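Mitochondrial association factor 1 (Toxoplasma gondii, PDB 6BXS) comes from a parasite locus required for direct manipulation of host mitochondria and has a macro domain, a fold that commonly binds ADP-ribose. Local coordinates at residues R122-V127 with S198-T203; M163-L168 with E207-E212. All blocks are in the same frame, centred on the assembly; numbering follows the deposited sequence.

Interaction 1. Residues R122-V127 with S198-T203; sequences RSFAYV and SEYNKT. With SO4 (sulfate ion), chain D; SO4 (sulfate ion), chain G.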
loop_
_atom_site.group_PDB
_atom_site.type_symbol
_atom_site.label_atom_id
_atom_site.label_comp_id
_atom_site.label_asym_id
_atom_site.label_seq_id
_atom_site.Cartn_x
_atom_site.Cartn_y
_atom_site.Cartn_z
ATOM N N ARG A 122 7.380 -4.416 14.573
ATOM C CA ARG A 122 7.555 -2.974 14.671
ATOM C C ARG A 122 6.625 -2.290 13.682
ATOM O O ARG A 122 6.353 -2.829 12.608
ATOM C CB ARG A 122 9.008 -2.587 14.408
ATOM C CG ARG A 122 9.384 -1.224 14.960
ATOM C CD ARG A 122 10.842 -1.174 15.350
ATOM N NE ARG A 122 11.154 0.020 16.136
ATOM C CZ ARG A 122 11.464 0.032 17.433
ATOM N NH1 ARG A 122 11.527 -1.091 18.138
ATOM N NH2 ARG A 122 11.725 1.188 18.029
ATOM N N SER A 123 6.133 -1.110 14.050
ATOM C CA SER A 123 5.119 -0.422 13.257
ATOM C C SER A 123 5.470 1.040 13.030
ATOM O O SER A 123 5.898 1.740 13.949
ATOM C CB SER A 123 3.755 -0.529 13.939
ATOM O OG SER A 123 3.388 -1.884 14.116
ATOM N N PHE A 124 5.272 1.488 11.794
ATOM C CA PHE A 124 5.609 2.843 11.384
ATOM C C PHE A 124 4.397 3.520 10.763
ATOM O O PHE A 124 3.449 2.853 10.356
ATOM C CB PHE A 124 6.763 2.833 10.375
ATOM C CG PHE A 124 8.009 2.155 10.875
ATOM C CD1 PHE A 124 8.100 0.773 10.909
ATOM C CD2 PHE A 124 9.097 2.901 11.296
ATOM C CE1 PHE A 124 9.248 0.151 11.364
ATOM C CE2 PHE A 124 10.246 2.283 11.749
ATOM C CZ PHE A 124 10.323 0.909 11.782
ATOM N N ALA A 125 4.437 4.846 10.686
ATOM C CA ALA A 125 3.410 5.601 9.984
ATOM C C ALA A 125 3.998 6.870 9.373
ATOM O O ALA A 125 5.044 7.356 9.804
ATOM C CB ALA A 125 2.265 5.939 10.912
ATOM N N TYR A 126 3.308 7.401 8.369
ATOM C CA TYR A 126 3.792 8.545 7.610
ATOM C C TYR A 126 2.630 9.162 6.844
ATOM O O TYR A 126 1.857 8.448 6.204
ATOM C CB TYR A 126 4.912 8.105 6.654
ATOM C CG TYR A 126 5.492 9.189 5.762
ATOM C CD1 TYR A 126 4.803 9.649 4.645
ATOM C CD2 TYR A 126 6.748 9.721 6.015
ATOM C CE1 TYR A 126 5.337 10.629 3.825
ATOM C CE2 TYR A 126 7.292 10.699 5.198
ATOM C CZ TYR A 126 6.582 11.148 4.105
ATOM O OH TYR A 126 7.119 12.120 3.289
ATOM N N VAL A 127 2.493 10.481 6.933
ATOM C CA VAL A 127 1.539 11.210 6.104
ATOM C C VAL A 127 2.230 12.373 5.408
ATOM O O VAL A 127 2.982 13.122 6.026
ATOM C CB VAL A 127 0.339 11.749 6.918
ATOM C CG1 VAL A 127 -0.613 10.622 7.274
ATOM C CG2 VAL A 127 0.807 12.491 8.162
ATOM N N SER A 198 10.881 5.402 1.519
ATOM C CA SER A 198 12.096 6.208 1.466
ATOM C C SER A 198 12.633 6.500 2.859
ATOM O O SER A 198 13.815 6.306 3.134
ATOM C CB SER A 198 11.831 7.524 0.735
ATOM O OG SER A 198 12.925 8.412 0.886
ATOM N N GLU A 199 11.751 6.966 3.735
ATOM C CA GLU A 199 12.140 7.323 5.091
ATOM C C GLU A 199 12.528 6.080 5.891
ATOM O O GLU A 199 13.484 6.108 6.665
ATOM C CB GLU A 199 10.999 8.071 5.783
ATOM C CG GLU A 199 11.448 9.149 6.748
ATOM C CD GLU A 199 12.246 10.248 6.072
ATOM O OE1 GLU A 199 11.897 10.627 4.935
ATOM O OE2 GLU A 199 13.229 10.727 6.677
ATOM N N TYR A 200 11.794 4.991 5.692
ATOM C CA TYR A 200 12.056 3.752 6.420
ATOM C C TYR A 200 13.401 3.139 6.033
ATOM O O TYR A 200 14.130 2.642 6.889
ATOM C CB TYR A 200 10.933 2.739 6.176
ATOM C CG TYR A 200 11.284 1.325 6.583
ATOM C CD1 TYR A 200 11.154 0.908 7.901
ATOM C CD2 TYR A 200 11.741 0.405 5.649
ATOM C CE1 TYR A 200 11.474 -0.384 8.277
ATOM C CE2 TYR A 200 12.063 -0.888 6.015
ATOM C CZ TYR A 200 11.927 -1.278 7.330
ATOM O OH TYR A 200 12.244 -2.566 7.697
ATOM N N ASN A 201 13.730 3.172 4.746
ATOM C CA ASN A 201 14.987 2.591 4.281
ATOM C C ASN A 201 16.208 3.364 4.780
ATOM O O ASN A 201 17.324 2.849 4.747
ATOM C CB ASN A 201 15.013 2.517 2.752
ATOM C CG ASN A 201 14.241 1.326 2.208
ATOM O OD1 ASN A 201 13.938 0.379 2.936
ATOM N ND2 ASN A 201 13.933 1.362 0.915
ATOM N N LYS A 202 15.995 4.590 5.247
ATOM C CA LYS A 202 17.087 5.395 5.789
ATOM C C LYS A 202 17.407 5.030 7.236
ATOM O O LYS A 202 18.489 5.338 7.730
ATOM C CB LYS A 202 16.755 6.886 5.710
ATOM C CG LYS A 202 16.815 7.481 4.314
ATOM C CD LYS A 202 16.873 9.003 4.381
ATOM C CE LYS A 202 15.755 9.656 3.587
ATOM N NZ LYS A 202 15.561 11.075 3.996
ATOM N N THR A 203 16.463 4.385 7.916
ATOM C CA THR A 203 16.637 4.031 9.321
ATOM C C THR A 203 17.552 2.815 9.466
ATOM O O THR A 203 17.880 2.168 8.473
ATOM C CB THR A 203 15.282 3.731 9.995
ATOM O OG1 THR A 203 14.721 2.535 9.442
ATOM C CG2 THR A 203 14.315 4.884 9.791
HETATM S S SO4 D . 14.512 4.178 -1.756
HETATM O O1 SO4 D . 13.449 5.156 -1.548
HETATM O O2 SO4 D . 15.134 3.854 -0.477
HETATM O O3 SO4 D . 13.953 2.968 -2.348
HETATM O O4 SO4 D . 15.515 4.740 -2.658
HETATM S S SO4 G . 14.024 13.834 1.150
HETATM O O1 SO4 G . 12.648 14.093 1.573
HETATM O O2 SO4 G . 14.831 13.459 2.309
HETATM O O3 SO4 G . 14.041 12.744 0.177
HETATM O O4 SO4 G . 14.582 15.039 0.540
#
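Phe124 and Tyr200 carry this contact as a T-shaped (edge-to-face) aromatic pair. Their ring centroids lie 5.2 Å apart and their planes stand at 80°, with Tyr200 supplying the edge and Phe124 the face. The evidence for this assignment is that Tyr200 CD1 sits over the centre of the phenylalanine ring, 3.9 Å above its plane. The shortest approach is 3.8 Å, between Phe124 CE1 and Tyr200 CE1. Tyr200 reaches across with CG anti to the backbone N (chi1 165°), which turns its ring out from the helix toward the strand. The side chains of Leu149, on the neighbouring strand 147-152, and Leu108 touch both aromatic side chains.

Hydrogen bonds tidy the end of the helix. Thr203 OG1 donates to Tyr200 O at 2.6 Å, in the carbonyl plane, and Thr203 N reaches the same oxygen at 3.1 Å, so two donors grip one carbonyl.

Ionic and polar contacts to two sulfate ions, probably from the crystallisation liquor, occupy another part of the helix end. Asn201 ND2 donates a hydrogen bond of 3.1 Å to O2 of the sulfate of chain D, nearly straight at 166°. Lys202 NZ bonds O2 of the sulfate of chain G at 3.0 Å and also pairs with Glu199 OE2 at 3.6 Å. The sulfates also take hydrogen bonds from Arg251 N and Arg247 NH1.

No hydrogen bond joins the two segments themselves. Strand 120-126 and the C-terminal end of helix 179-202 are thus brought together by ring packing, as a helix lies against the central mixed sheet in the alpha/beta/alpha layering of a macro domain.

Interaction 2. Residues M163-L168 with E207-E212; sequences MNDVML and EVKPVE
Asp165 OD2 and Lys209 NZ form a salt bridge of 3.1 Å, and the carboxylate is shared, since Arg44 NH1 pairs with its other oxygen, OD1. The carboxylate is buried, and two cationic partners, one at each oxygen, would be expected to stabilise its negative charge and fix its rotation. With chi1 at 64°, Asp165 brings its carboxylate round to the lysine although its CB bond does not point at residues 207-212. The lysine chain meets it at about a right angle and its end folds around the oxygen: Lys209 CE lies 3.0 Å from Asp165 OD2, and the bend at chi4 (-65°) keeps NZ beside that atom instead of carrying it past.

In the fold, the contact lies across a beta-alpha-beta crossover: strand 166-170 leads through helix 179-202 to the parallel strand 213-216, with strand 45-50 between them in the sheet. Residues 207-212 are the run-in to that second strand. Here the apolar part begins, where Val166 CG1 meets Val211 CG2 at 3.9 Å. Ala46 of the intervening strand touches both valines. Arg44 ties in the second segment too, through NE to Pro210 O and through its backbone N to Glu212 OE2.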
loop_
_atom_site.group_PDB
_atom_site.type_symbol
_atom_site.label_atom_id
_atom_site.label_comp_id
_atom_site.label_asym_id
_atom_site.label_seq_id
_atom_site.Cartn_x
_atom_site.Cartn_y
_atom_site.Cartn_z
ATOM N N MET A 163 11.990 -12.748 3.645
ATOM C CA MET A 163 11.902 -11.613 2.728
ATOM C C MET A 163 10.485 -11.051 2.588
ATOM O O MET A 163 10.296 -10.009 1.959
ATOM C CB MET A 163 12.416 -12.015 1.345
ATOM C CG MET A 163 13.904 -12.315 1.293
ATOM S SD MET A 163 14.461 -12.635 -0.391
ATOM C CE MET A 163 16.229 -12.788 -0.137
ATOM N N ASN A 164 9.503 -11.735 3.170
ATOM C CA ASN A 164 8.101 -11.334 3.040
ATOM C C ASN A 164 7.536 -10.678 4.303
ATOM O O ASN A 164 6.321 -10.591 4.466
ATOM C CB ASN A 164 7.241 -12.551 2.677
ATOM C CG ASN A 164 7.556 -13.099 1.300
ATOM O OD1 ASN A 164 8.052 -12.383 0.432
ATOM N ND2 ASN A 164 7.259 -14.378 1.092
ATOM N N ASP A 165 8.414 -10.199 5.180
ATOM C CA ASP A 165 7.993 -9.755 6.508
ATOM C C ASP A 165 7.799 -8.242 6.625
ATOM O O ASP A 165 7.850 -7.692 7.726
ATOM C CB ASP A 165 9.009 -10.221 7.552
ATOM C CG ASP A 165 10.370 -9.589 7.364
ATOM O OD1 ASP A 165 10.609 -8.976 6.302
ATOM O OD2 ASP A 165 11.207 -9.716 8.279
ATOM N N VAL A 166 7.592 -7.574 5.494
ATOM C CA VAL A 166 7.203 -6.166 5.496
ATOM C C VAL A 166 5.917 -5.976 4.704
ATOM O O VAL A 166 5.789 -6.468 3.583
ATOM C CB VAL A 166 8.294 -5.258 4.900
ATOM C CG1 VAL A 166 7.831 -3.803 4.882
ATOM C CG2 VAL A 166 9.586 -5.389 5.686
ATOM N N MET A 167 4.969 -5.260 5.302
ATOM C CA MET A 167 3.732 -4.900 4.625
ATOM C C MET A 167 3.477 -3.415 4.799
ATOM O O MET A 167 4.004 -2.790 5.719
ATOM C CB MET A 167 2.545 -5.705 5.166
ATOM C CG MET A 167 2.208 -5.438 6.630
ATOM S SD MET A 167 0.614 -6.129 7.128
ATOM C CE MET A 167 -0.533 -5.012 6.320
ATOM N N LEU A 168 2.680 -2.856 3.898
ATOM C CA LEU A 168 2.184 -1.500 4.051
ATOM C C LEU A 168 0.661 -1.514 4.067
ATOM O O LEU A 168 0.029 -2.474 3.629
ATOM C CB LEU A 168 2.703 -0.593 2.933
ATOM C CG LEU A 168 4.156 -0.124 3.059
ATOM C CD1 LEU A 168 5.014 -0.784 1.999
ATOM C CD2 LEU A 168 4.258 1.391 2.965
ATOM N N GLU A 207 18.712 -0.908 7.164
ATOM C CA GLU A 207 19.989 -1.574 6.909
ATOM C C GLU A 207 19.830 -3.090 6.921
ATOM O O GLU A 207 20.559 -3.802 6.235
ATOM C CB GLU A 207 21.046 -1.176 7.944
ATOM C CG GLU A 207 21.467 0.281 7.903
ATOM C CD GLU A 207 22.660 0.566 8.800
ATOM O OE1 GLU A 207 23.045 1.747 8.918
ATOM O OE2 GLU A 207 23.215 -0.392 9.385
ATOM N N VAL A 208 18.878 -3.574 7.714
ATOM C CA VAL A 208 18.690 -5.008 7.902
ATOM C C VAL A 208 17.554 -5.540 7.039
ATOM O O VAL A 208 17.669 -6.604 6.429
ATOM C CB VAL A 208 18.387 -5.346 9.375
ATOM C CG1 VAL A 208 18.400 -6.857 9.589
ATOM C CG2 VAL A 208 19.389 -4.667 10.298
ATOM N N LYS A 209 16.456 -4.792 7.001
ATOM C CA LYS A 209 15.250 -5.229 6.311
ATOM C C LYS A 209 14.702 -4.131 5.409
ATOM O O LYS A 209 13.622 -3.593 5.653
ATOM C CB LYS A 209 14.198 -5.665 7.329
ATOM C CG LYS A 209 14.634 -6.874 8.137
ATOM C CD LYS A 209 13.466 -7.589 8.783
ATOM C CE LYS A 209 13.898 -8.943 9.327
ATOM N NZ LYS A 209 14.311 -9.877 8.238
ATOM N N PRO A 210 15.452 -3.802 4.350
ATOM C CA PRO A 210 15.037 -2.768 3.398
ATOM C C PRO A 210 13.860 -3.202 2.539
ATOM O O PRO A 210 13.689 -4.395 2.279
ATOM C CB PRO A 210 16.284 -2.567 2.537
ATOM C CG PRO A 210 16.981 -3.876 2.590
ATOM C CD PRO A 210 16.739 -4.410 3.971
ATOM N N VAL A 211 13.057 -2.236 2.110
ATOM C CA VAL A 211 12.025 -2.491 1.117
ATOM C C VAL A 211 12.632 -2.262 -0.259
ATOM O O VAL A 211 12.962 -1.132 -0.621
ATOM C CB VAL A 211 10.802 -1.584 1.307
ATOM C CG1 VAL A 211 9.727 -1.922 0.282
ATOM C CG2 VAL A 211 10.256 -1.722 2.723
ATOM N N GLU A 212 12.780 -3.340 -1.019
ATOM C CA GLU A 212 13.451 -3.284 -2.311
ATOM C C GLU A 212 12.436 -3.156 -3.442
ATOM O O GLU A 212 12.776 -2.764 -4.557
ATOM C CB GLU A 212 14.325 -4.524 -2.498
ATOM C CG GLU A 212 15.178 -4.831 -1.270
ATOM C CD GLU A 212 16.116 -6.003 -1.467
ATOM O OE1 GLU A 212 17.339 -5.824 -1.280
ATOM O OE2 GLU A 212 15.634 -7.108 -1.788
#

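In the fold
Interactions 1 and 2 have centres about 11 Å apart and meet directly through residues 198-203 and 207-212. Tyr200 OH lies 2.7 Å from Lys209 O, a probable hydrogen bond, so the backbone of Lys209 takes the tyrosine hydroxyl while its side chain pairs with Asp165. Tyr200 CE2 also packs on Val211 CG2 at 3.8 Å, the methyl that faces Val166. A second polar tie runs from Asn201 OD1 to Val211 N at 2.9 Å; the same amide turns its ND2 to a sulfate ion. Interaction 1 sets the end of helix 179-202 against strand 120-126, interaction 2 sets the following residues 207-212 against strand 166-170, and the Tyr200 and Asn201 bonds tie the two together.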